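Local coordinates for protein monomethylamine methyltransferase MtmB1 (Methanosarcina barkeri, PDB 1NTH) that catalyses transfer of the methyl group of monomethylamine to the corrinoid cofactor of its partner protein MtmC, a step of methanogenesis from methylamine, at residues G270-H282 with E310-I322. Residues are numbered along the deposited sequence; the frame is centred on the assembly and turned at random.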
ATOM      1  N   GLY A 270     -19.181  11.366 -47.152  1.00 23.02           N
ATOM      2  CA  GLY A 270     -19.671  12.586 -46.533  1.00 22.46           C
ATOM      3  C   GLY A 270     -20.122  12.540 -45.083  1.00 22.50           C
ATOM      4  O   GLY A 270     -19.743  11.646 -44.324  1.00 22.15           O
ATOM      5  N   ILE A 271     -20.949  13.516 -44.712  1.00 22.01           N
ATOM      6  CA  ILE A 271     -21.454  13.650 -43.349  1.00 21.41           C
ATOM      7  C   ILE A 271     -22.182  12.425 -42.802  1.00 20.99           C
ATOM      8  O   ILE A 271     -21.732  11.820 -41.830  1.00 19.71           O
ATOM      9  CB  ILE A 271     -22.389  14.879 -43.220  1.00 22.52           C
ATOM     10  CG1 ILE A 271     -21.612  16.158 -43.550  1.00 23.99           C
ATOM     11  CG2 ILE A 271     -22.964  14.951 -41.807  1.00 21.85           C
ATOM     12  CD1 ILE A 271     -22.448  17.424 -43.482  1.00 26.78           C
ATOM     13  N   GLU A 272     -23.303  12.051 -43.412  1.00 20.66           N
ATOM     14  CA  GLU A 272     -24.043  10.897 -42.916  1.00 19.88           C
ATOM     15  C   GLU A 272     -23.215   9.616 -42.972  1.00 20.92           C
ATOM     16  O   GLU A 272     -23.268   8.793 -42.056  1.00 19.64           O
ATOM     17  CB  GLU A 272     -25.348  10.701 -43.698  1.00 21.54           C
ATOM     18  CG  GLU A 272     -26.442  11.727 -43.405  1.00 22.94           C
ATOM     19  CD  GLU A 272     -26.247  13.044 -44.131  1.00 24.76           C
ATOM     20  OE1 GLU A 272     -25.330  13.137 -44.976  1.00 26.66           O
ATOM     21  OE2 GLU A 272     -27.025  13.988 -43.864  1.00 25.39           O
ATOM     22  N   GLU A 273     -22.448   9.447 -44.045  1.00 20.12           N
ATOM     23  CA  GLU A 273     -21.619   8.256 -44.197  1.00 20.86           C
ATOM     24  C   GLU A 273     -20.571   8.153 -43.092  1.00 19.20           C
ATOM     25  O   GLU A 273     -20.362   7.084 -42.518  1.00 19.70           O
ATOM     26  CB  GLU A 273     -20.905   8.258 -45.554  1.00 23.06           C
ATOM     27  CG  GLU A 273     -21.817   8.145 -46.768  1.00 26.52           C
ATOM     28  CD  GLU A 273     -22.345   9.486 -47.253  1.00 29.45           C
ATOM     29  OE1 GLU A 273     -22.884   9.529 -48.379  1.00 34.34           O
ATOM     30  OE2 GLU A 273     -22.228  10.494 -46.523  1.00 29.16           O
ATOM     31  N   THR A 274     -19.910   9.269 -42.804  1.00 19.32           N
ATOM     32  CA  THR A 274     -18.879   9.289 -41.776  1.00 18.56           C
ATOM     33  C   THR A 274     -19.494   9.082 -40.392  1.00 19.02           C
ATOM     34  O   THR A 274     -18.857   8.515 -39.504  1.00 17.88           O
ATOM     35  CB  THR A 274     -18.091  10.617 -41.806  1.00 19.77           C
ATOM     36  OG1 THR A 274     -17.514  10.800 -43.108  1.00 21.28           O
ATOM     37  CG2 THR A 274     -16.959  10.595 -40.780  1.00 18.82           C
ATOM     38  N   THR A 275     -20.735   9.527 -40.214  1.00 18.29           N
ATOM     39  CA  THR A 275     -21.409   9.368 -38.929  1.00 18.05           C
ATOM     40  C   THR A 275     -21.773   7.900 -38.709  1.00 17.84           C
ATOM     41  O   THR A 275     -21.728   7.400 -37.585  1.00 17.34           O
ATOM     42  CB  THR A 275     -22.670  10.255 -38.853  1.00 17.80           C
ATOM     43  OG1 THR A 275     -22.318  11.604 -39.195  1.00 18.11           O
ATOM     44  CG2 THR A 275     -23.247  10.245 -37.434  1.00 17.40           C
ATOM     45  N   ILE A 276     -22.134   7.206 -39.786  1.00 16.90           N
ATOM     46  CA  ILE A 276     -22.456   5.789 -39.693  1.00 17.29           C
ATOM     47  C   ILE A 276     -21.203   5.068 -39.192  1.00 16.99           C
ATOM     48  O   ILE A 276     -21.274   4.213 -38.309  1.00 17.57           O
ATOM     49  CB  ILE A 276     -22.859   5.213 -41.075  1.00 17.43           C
ATOM     50  CG1 ILE A 276     -24.224   5.768 -41.482  1.00 18.16           C
ATOM     51  CG2 ILE A 276     -22.888   3.688 -41.029  1.00 17.81           C
ATOM     52  CD1 ILE A 276     -24.660   5.353 -42.882  1.00 18.84           C
ATOM     53  N   VAL A 277     -20.054   5.428 -39.755  1.00 17.14           N
ATOM     54  CA  VAL A 277     -18.787   4.830 -39.349  1.00 18.17           C
ATOM     55  C   VAL A 277     -18.502   5.178 -37.888  1.00 17.90           C
ATOM     56  O   VAL A 277     -18.056   4.326 -37.117  1.00 18.87           O
ATOM     57  CB  VAL A 277     -17.616   5.345 -40.226  1.00 19.40           C
ATOM     58  CG1 VAL A 277     -16.276   4.994 -39.587  1.00 20.85           C
ATOM     59  CG2 VAL A 277     -17.705   4.727 -41.609  1.00 20.25           C
ATOM     60  N   ASP A 278     -18.770   6.427 -37.520  1.00 17.87           N
ATOM     61  CA  ASP A 278     -18.534   6.890 -36.153  1.00 17.99           C
ATOM     62  C   ASP A 278     -19.339   6.057 -35.154  1.00 17.45           C
ATOM     63  O   ASP A 278     -18.809   5.625 -34.130  1.00 18.13           O
ATOM     64  CB  ASP A 278     -18.908   8.368 -36.026  1.00 16.78           C
ATOM     65  CG  ASP A 278     -18.308   9.017 -34.795  1.00 19.61           C
ATOM     66  OD1 ASP A 278     -17.701   8.295 -33.975  1.00 19.63           O
ATOM     67  OD2 ASP A 278     -18.445  10.249 -34.650  1.00 18.38           O
ATOM     68  N   VAL A 279     -20.619   5.834 -35.445  1.00 17.14           N
ATOM     69  CA  VAL A 279     -21.449   5.027 -34.554  1.00 16.29           C
ATOM     70  C   VAL A 279     -20.866   3.617 -34.485  1.00 17.09           C
ATOM     71  O   VAL A 279     -20.770   3.021 -33.410  1.00 16.65           O
ATOM     72  CB  VAL A 279     -22.920   4.972 -35.048  1.00 16.28           C
ATOM     73  CG1 VAL A 279     -23.711   3.925 -34.263  1.00 16.35           C
ATOM     74  CG2 VAL A 279     -23.561   6.347 -34.887  1.00 16.54           C
ATOM     75  N   ALA A 280     -20.454   3.090 -35.633  1.00 15.81           N
ATOM     76  CA  ALA A 280     -19.876   1.757 -35.683  1.00 16.60           C
ATOM     77  C   ALA A 280     -18.606   1.644 -34.838  1.00 16.25           C
ATOM     78  O   ALA A 280     -18.382   0.615 -34.200  1.00 17.11           O
ATOM     79  CB  ALA A 280     -19.570   1.369 -37.134  1.00 16.08           C
ATOM     80  N   THR A 281     -17.777   2.686 -34.831  1.00 16.81           N
ATOM     81  CA  THR A 281     -16.543   2.625 -34.053  1.00 17.84           C
ATOM     82  C   THR A 281     -16.777   2.844 -32.558  1.00 18.09           C
ATOM     83  O   THR A 281     -15.974   2.391 -31.742  1.00 17.53           O
ATOM     84  CB  THR A 281     -15.456   3.596 -34.604  1.00 19.80           C
ATOM     85  OG1 THR A 281     -15.916   4.949 -34.562  1.00 21.54           O
ATOM     86  CG2 THR A 281     -15.124   3.229 -36.046  1.00 20.20           C
ATOM     87  N   HIS A 282     -17.869   3.523 -32.201  1.00 16.95           N
ATOM     88  CA  HIS A 282     -18.206   3.713 -30.786  1.00 16.60           C
ATOM     89  C   HIS A 282     -18.561   2.320 -30.263  1.00 16.95           C
ATOM     90  O   HIS A 282     -18.173   1.931 -29.161  1.00 16.86           O
ATOM     91  CB  HIS A 282     -19.427   4.628 -30.608  1.00 15.99           C
ATOM     92  CG  HIS A 282     -19.097   6.084 -30.496  1.00 16.95           C
ATOM     93  ND1 HIS A 282     -18.634   6.832 -31.558  1.00 17.02           N
ATOM     94  CD2 HIS A 282     -19.187   6.938 -29.446  1.00 15.03           C
ATOM     95  CE1 HIS A 282     -18.455   8.082 -31.167  1.00 17.20           C
ATOM     96  NE2 HIS A 282     -18.783   8.173 -29.890  1.00 16.78           N
ATOM     97  N   GLU A 310     -19.134  20.363 -40.682  1.00 19.54           N
ATOM     98  CA  GLU A 310     -19.356  18.946 -40.933  1.00 19.45           C
ATOM     99  C   GLU A 310     -18.953  18.030 -39.782  1.00 19.32           C
ATOM    100  O   GLU A 310     -19.714  17.140 -39.405  1.00 18.74           O
ATOM    101  CB  GLU A 310     -18.630  18.508 -42.207  1.00 21.07           C
ATOM    102  CG  GLU A 310     -19.105  19.235 -43.459  1.00 23.11           C
ATOM    103  CD  GLU A 310     -18.277  20.465 -43.791  1.00 26.22           C
ATOM    104  OE1 GLU A 310     -17.562  20.982 -42.905  1.00 27.05           O
ATOM    105  OE2 GLU A 310     -18.353  20.925 -44.952  1.00 26.99           O
ATOM    106  N   THR A 311     -17.764  18.246 -39.226  1.00 19.06           N
ATOM    107  CA  THR A 311     -17.284  17.407 -38.131  1.00 19.24           C
ATOM    108  C   THR A 311     -18.093  17.604 -36.847  1.00 18.66           C
ATOM    109  O   THR A 311     -18.258  16.666 -36.064  1.00 18.65           O
ATOM    110  CB  THR A 311     -15.778  17.648 -37.856  1.00 18.94           C
ATOM    111  OG1 THR A 311     -15.543  19.035 -37.602  1.00 21.57           O
ATOM    112  CG2 THR A 311     -14.945  17.210 -39.057  1.00 20.62           C
ATOM    113  N   LEU A 312     -18.596  18.814 -36.625  1.00 18.56           N
ATOM    114  CA  LEU A 312     -19.411  19.064 -35.442  1.00 19.00           C
ATOM    115  C   LEU A 312     -20.735  18.312 -35.593  1.00 19.93           C
ATOM    116  O   LEU A 312     -21.246  17.735 -34.634  1.00 18.46           O
ATOM    117  CB  LEU A 312     -19.662  20.566 -35.261  1.00 18.51           C
ATOM    118  CG  LEU A 312     -18.441  21.398 -34.845  1.00 19.26           C
ATOM    119  CD1 LEU A 312     -18.801  22.877 -34.828  1.00 22.02           C
ATOM    120  CD2 LEU A 312     -17.955  20.952 -33.460  1.00 19.58           C
ATOM    121  N   MET A 313     -21.285  18.303 -36.807  1.00 19.45           N
ATOM    122  CA  MET A 313     -22.535  17.590 -37.061  1.00 19.54           C
ATOM    123  C   MET A 313     -22.341  16.088 -36.874  1.00 18.27           C
ATOM    124  O   MET A 313     -23.200  15.406 -36.316  1.00 19.28           O
ATOM    125  CB  MET A 313     -23.032  17.875 -38.482  1.00 20.69           C
ATOM    126  CG  MET A 313     -23.540  19.292 -38.678  1.00 21.27           C
ATOM    127  SD  MET A 313     -23.921  19.637 -40.410  1.00 24.60           S
ATOM    128  CE  MET A 313     -25.373  18.625 -40.650  1.00 22.72           C
ATOM    129  N   ILE A 314     -21.209  15.575 -37.344  1.00 17.80           N
ATOM    130  CA  ILE A 314     -20.910  14.155 -37.209  1.00 17.58           C
ATOM    131  C   ILE A 314     -20.837  13.779 -35.729  1.00 17.89           C
ATOM    132  O   ILE A 314     -21.456  12.804 -35.298  1.00 17.51           O
ATOM    133  CB  ILE A 314     -19.572  13.804 -37.901  1.00 17.63           C
ATOM    134  CG1 ILE A 314     -19.721  13.995 -39.416  1.00 18.74           C
ATOM    135  CG2 ILE A 314     -19.161  12.367 -37.576  1.00 18.42           C
ATOM    136  CD1 ILE A 314     -18.409  13.980 -40.172  1.00 18.59           C
ATOM    137  N   ALA A 315     -20.094  14.560 -34.952  1.00 17.19           N
ATOM    138  CA  ALA A 315     -19.951  14.287 -33.524  1.00 17.61           C
ATOM    139  C   ALA A 315     -21.284  14.423 -32.783  1.00 17.55           C
ATOM    140  O   ALA A 315     -21.628  13.583 -31.947  1.00 17.71           O
ATOM    141  CB  ALA A 315     -18.917  15.226 -32.913  1.00 17.14           C
ATOM    142  N   GLY A 316     -22.027  15.482 -33.089  1.00 17.90           N
ATOM    143  CA  GLY A 316     -23.305  15.705 -32.434  1.00 17.65           C
ATOM    144  C   GLY A 316     -24.301  14.584 -32.658  1.00 18.55           C
ATOM    145  O   GLY A 316     -24.945  14.119 -31.717  1.00 17.97           O
ATOM    146  N   TRP A 317     -24.433  14.142 -33.905  1.00 17.90           N
ATOM    147  CA  TRP A 317     -25.360  13.063 -34.219  1.00 17.06           C
ATOM    148  C   TRP A 317     -24.897  11.726 -33.656  1.00 16.72           C
ATOM    149  O   TRP A 317     -25.703  10.960 -33.131  1.00 17.35           O
ATOM    150  CB  TRP A 317     -25.562  12.941 -35.736  1.00 17.71           C
ATOM    151  CG  TRP A 317     -26.560  13.917 -36.278  1.00 17.73           C
ATOM    152  CD1 TRP A 317     -26.370  15.250 -36.511  1.00 18.35           C
ATOM    153  CD2 TRP A 317     -27.924  13.640 -36.617  1.00 17.92           C
ATOM    154  NE1 TRP A 317     -27.534  15.821 -36.975  1.00 18.97           N
ATOM    155  CE2 TRP A 317     -28.503  14.855 -37.049  1.00 17.83           C
ATOM    156  CE3 TRP A 317     -28.713  12.481 -36.598  1.00 18.45           C
ATOM    157  CZ2 TRP A 317     -29.840  14.943 -37.462  1.00 19.20           C
ATOM    158  CZ3 TRP A 317     -30.044  12.569 -37.008  1.00 17.88           C
ATOM    159  CH2 TRP A 317     -30.590  13.793 -37.435  1.00 18.58           C
ATOM    160  N   ALA A 318     -23.604  11.442 -33.760  1.00 17.64           N
ATOM    161  CA  ALA A 318     -23.087  10.178 -33.248  1.00 16.56           C
ATOM    162  C   ALA A 318     -23.303  10.074 -31.736  1.00 17.68           C
ATOM    163  O   ALA A 318     -23.801   9.062 -31.240  1.00 17.33           O
ATOM    164  CB  ALA A 318     -21.603  10.042 -33.581  1.00 17.90           C
ATOM    165  N   CYS A 319     -22.942  11.125 -31.009  1.00 17.45           N
ATOM    166  CA  CYS A 319     -23.091  11.113 -29.558  1.00 18.98           C
ATOM    167  C   CYS A 319     -24.544  11.119 -29.099  1.00 18.48           C
ATOM    168  O   CYS A 319     -24.907  10.389 -28.176  1.00 18.72           O
ATOM    169  CB  CYS A 319     -22.359  12.300 -28.932  1.00 19.13           C
ATOM    170  SG  CYS A 319     -22.341  12.224 -27.118  1.00 23.22           S
ATOM    171  N   ALA A 320     -25.380  11.939 -29.728  1.00 18.30           N
ATOM    172  CA  ALA A 320     -26.785  11.988 -29.340  1.00 17.75           C
ATOM    173  C   ALA A 320     -27.407  10.613 -29.530  1.00 18.40           C
ATOM    174  O   ALA A 320     -28.194  10.150 -28.706  1.00 18.62           O
ATOM    175  CB  ALA A 320     -27.536  13.023 -30.173  1.00 19.19           C
ATOM    176  N   THR A 321     -27.042   9.958 -30.627  1.00 17.14           N
ATOM    177  CA  THR A 321     -27.567   8.638 -30.938  1.00 16.92           C
ATOM    178  C   THR A 321     -27.026   7.583 -29.977  1.00 17.63           C
ATOM    179  O   THR A 321     -27.777   6.746 -29.478  1.00 17.31           O
ATOM    180  CB  THR A 321     -27.227   8.264 -32.389  1.00 18.23           C
ATOM    181  OG1 THR A 321     -27.810   9.240 -33.262  1.00 18.93           O
ATOM    182  CG2 THR A 321     -27.774   6.889 -32.740  1.00 17.39           C
ATOM    183  N   ILE A 322     -25.725   7.623 -29.718  1.00 17.11           N
ATOM    184  CA  ILE A 322     -25.119   6.672 -28.794  1.00 17.35           C
ATOM    185  C   ILE A 322     -25.704   6.882 -27.392  1.00 18.39           C
ATOM    186  O   ILE A 322     -25.945   5.919 -26.661  1.00 19.58           O
ATOM    187  CB  ILE A 322     -23.579   6.842 -28.770  1.00 17.96           C
ATOM    188  CG1 ILE A 322     -22.976   6.255 -30.052  1.00 18.87           C
ATOM    189  CG2 ILE A 322     -22.984   6.175 -27.527  1.00 19.89           C
ATOM    190  CD1 ILE A 322     -23.194   4.760 -30.219  1.00 20.10           C
TER
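The imidazole of His282 is met obliquely by Ile322 and Ala318: Ile322 CG1 lies 3.9 Å from His282 CD2, while Ile322 CD1 rests against the CB that carries the ring. At the ring edge and in its plane, ND1 donates to Asp278 O (2.8 Å, N-H...O angle 158°), one turn back in the same helix; the backbone N of His282 takes the opposite face of that carbonyl. NE2 is bonded to Arg361 and His294 meets the ring obliquely, which probably holds the imidazole against turning. Met313 O, of its own helix, lies in plane at the edge of the Trp317 indole, which gives this contact little beyond its CB, in touch with Thr275 CG2; its ring stacks with Phe47, and NE1 bonds Glu50 O. The carboxylate of Asp278 leans over Ala318, with OD2 3.3 Å from Ala318 CB and also near Ile314 CG2. Ile314 is the knob of the interface, set in a hole formed by Ile271, Thr274, Thr275 and Asp278. Its CG1 branch, anti to the carbonyl carbon (chi1 -67°), sends CD1 to Thr274 CG2 (3.7 Å). Thr275 OG1 bonds Ile271 O (2.7 Å) and packs 3.5 Å from Ile314 CG1; its methyl packs against the backbone at Ile314 O and Ala318 N. A glycine in place of Thr275 would probably deprive Ile314 of one wall of its hole and Ile271 O of its hydroxyl donor. Toward the N-terminal ends, Ile271 CD1 reaches Glu310 CG and Met313 SD. No hydrogen bond joins segments 271-282 and 310-322, whose axes approach to 9.1 Å at a crossing angle of -43°. Asp278 and Ile314 both touch Pro298 of strand 293-300, the strand between these successive helices, an arrangement characteristic of neighbouring outer helices packed against the parallel strands of a TIM barrel.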